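Long-range contact in uncharacterized protein (Trypanosoma cruzi, PDB 6XYD), which is of unknown function but binds metal ions and is probably a component of the paraflagellar rod of the parasite's flagellum: residues 93-98 with 111-116. Sequence-based numbering, arbitrary orientation.
Sequences WNLRAS and TKLFFA. With MG (magnesium ion), chain H; NA (sodium ion), chain I.
Arg96 and Ala97 both face Phe114, so the antiparallel ladder between 93-98 and 111-116 slips by one residue halfway along. Phe114 O takes a short bond from Arg96 N (2.8 Å) and a weak one from Ala97 N (3.5 Å), while Phe114 N returns a nearly straight bond to Ala97 O. Before the bulge, Asn94 and Ala116 exchange a reciprocal pair of backbone bonds.

Next to them Leu95 meets Phe115. With CG anti to the backbone N (chi1 180°), Leu95 sets CD1 over one face of the Phe115 ring, 4.2 Å from its centroid and displaced toward the rim, a CH-pi contact. CD1 also reaches CD2 of Leu113. Helix 74-90 covers this face through Ile85 and Leu88.

On the other face Phe114 turns a ring edge to Ala97. The Arg96 chain, bent at chi2 and chi3, runs beside Ala116: its CG lies 3.8 Å from Ala116 CB, and NH1 also touches that methyl. Arg96 NE bonds to Leu95 O of the second subunit. Beyond the bulge, Ser98 OG, anti to the backbone N (chi1 -177°), donates to Lys112 O at 2.8 Å and also accepts from Asn99 ND2 of the third subunit.

The bulge turns Arg96 O away from the hairpin partner, to sodium at 2.4 Å; Ser98 O, in a non-hydrogen-bonded pair with Leu113, likewise points outward, to magnesium at 2.2 Å. The same carbonyls of the other three subunits join them. This is a beta hairpin with a classic bulge, its outer strand lining the ion-binding centre of a tetramer.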
# COMPACT_ATOMS: atom_id res chain seq x y z
N TRP A 93 -13.37 -3.33 -12.56
CA TRP A 93 -12.06 -3.56 -11.94
C TRP A 93 -12.04 -3.03 -10.51
O TRP A 93 -12.20 -1.82 -10.30
CB TRP A 93 -10.94 -2.90 -12.77
CG TRP A 93 -10.73 -3.52 -14.12
CD1 TRP A 93 -11.11 -3.00 -15.32
CD2 TRP A 93 -10.02 -4.73 -14.42
NE1 TRP A 93 -10.72 -3.83 -16.34
CE2 TRP A 93 -10.03 -4.89 -15.82
CE3 TRP A 93 -9.37 -5.71 -13.64
CZ2 TRP A 93 -9.45 -6.01 -16.46
CZ3 TRP A 93 -8.78 -6.80 -14.28
CH2 TRP A 93 -8.82 -6.93 -15.67
N ASN A 94 -11.83 -3.91 -9.52
CA ASN A 94 -11.80 -3.54 -8.10
C ASN A 94 -10.38 -3.31 -7.60
O ASN A 94 -9.52 -4.15 -7.81
CB ASN A 94 -12.47 -4.59 -7.24
CG ASN A 94 -13.90 -4.86 -7.63
OD1 ASN A 94 -14.72 -3.95 -7.80
ND2 ASN A 94 -14.21 -6.12 -7.85
N LEU A 95 -10.17 -2.22 -6.87
CA LEU A 95 -8.87 -1.89 -6.30
C LEU A 95 -8.54 -2.85 -5.17
O LEU A 95 -9.35 -3.02 -4.26
CB LEU A 95 -8.84 -0.43 -5.81
CG LEU A 95 -7.52 0.04 -5.19
CD1 LEU A 95 -6.36 0.04 -6.22
CD2 LEU A 95 -7.69 1.43 -4.56
N ARG A 96 -7.36 -3.47 -5.22
CA ARG A 96 -6.95 -4.45 -4.21
C ARG A 96 -5.75 -3.99 -3.39
O ARG A 96 -5.61 -4.43 -2.24
CB ARG A 96 -6.63 -5.79 -4.88
CG ARG A 96 -7.86 -6.52 -5.43
CD ARG A 96 -8.61 -7.30 -4.34
NE ARG A 96 -8.02 -8.62 -4.15
CZ ARG A 96 -8.47 -9.72 -4.72
NH1 ARG A 96 -9.55 -9.68 -5.50
NH2 ARG A 96 -7.87 -10.88 -4.51
N ALA A 97 -4.83 -3.23 -4.00
CA ALA A 97 -3.59 -2.82 -3.34
C ALA A 97 -2.94 -1.68 -4.10
O ALA A 97 -3.22 -1.48 -5.28
CB ALA A 97 -2.63 -4.01 -3.28
N SER A 98 -2.00 -1.00 -3.44
CA SER A 98 -1.22 0.08 -4.05
C SER A 98 0.16 0.09 -3.40
O SER A 98 0.33 -0.46 -2.30
CB SER A 98 -1.92 1.43 -3.82
OG SER A 98 -1.20 2.48 -4.47
N THR A 111 3.79 5.37 -8.46
CA THR A 111 2.72 4.72 -7.70
C THR A 111 2.09 3.65 -8.56
O THR A 111 1.78 3.89 -9.74
CB THR A 111 1.68 5.76 -7.28
OG1 THR A 111 2.32 6.74 -6.47
CG2 THR A 111 0.46 5.14 -6.54
N LYS A 112 1.90 2.47 -7.97
CA LYS A 112 1.23 1.37 -8.64
C LYS A 112 -0.10 1.07 -7.99
O LYS A 112 -0.23 1.15 -6.76
CB LYS A 112 2.12 0.12 -8.73
CG LYS A 112 3.38 0.40 -9.58
CD LYS A 112 4.31 -0.76 -9.67
CE LYS A 112 5.63 -0.32 -10.28
NZ LYS A 112 5.44 0.17 -11.66
N LEU A 113 -1.09 0.77 -8.81
CA LEU A 113 -2.44 0.44 -8.35
C LEU A 113 -2.79 -0.91 -8.96
O LEU A 113 -2.65 -1.09 -10.18
CB LEU A 113 -3.44 1.52 -8.82
CG LEU A 113 -3.23 2.94 -8.26
CD1 LEU A 113 -4.02 3.97 -9.07
CD2 LEU A 113 -3.65 3.02 -6.80
N PHE A 114 -3.18 -1.87 -8.12
CA PHE A 114 -3.49 -3.23 -8.56
C PHE A 114 -4.97 -3.50 -8.47
O PHE A 114 -5.59 -3.28 -7.41
CB PHE A 114 -2.70 -4.27 -7.75
CG PHE A 114 -1.21 -4.09 -7.84
CD1 PHE A 114 -0.50 -4.58 -8.93
CD2 PHE A 114 -0.51 -3.44 -6.83
CE1 PHE A 114 0.89 -4.42 -9.01
CE2 PHE A 114 0.88 -3.26 -6.93
CZ PHE A 114 1.56 -3.76 -8.01
N PHE A 115 -5.54 -4.03 -9.56
CA PHE A 115 -6.97 -4.28 -9.65
C PHE A 115 -7.26 -5.73 -10.00
O PHE A 115 -6.48 -6.36 -10.70
CB PHE A 115 -7.62 -3.37 -10.71
CG PHE A 115 -7.40 -1.89 -10.47
CD1 PHE A 115 -6.24 -1.26 -10.91
CD2 PHE A 115 -8.37 -1.12 -9.83
CE1 PHE A 115 -6.04 0.11 -10.69
CE2 PHE A 115 -8.17 0.25 -9.60
CZ PHE A 115 -7.01 0.86 -10.04
N ALA A 116 -8.38 -6.24 -9.53
CA ALA A 116 -8.84 -7.58 -9.85
C ALA A 116 -10.25 -7.48 -10.39
O ALA A 116 -10.99 -6.54 -10.08
CB ALA A 116 -8.81 -8.45 -8.60
MG MG H . -0.01 -0.43 -0.08
NA NA I . -6.28 -4.12 0.04
O HOH W 1 -8.31 -5.26 0.31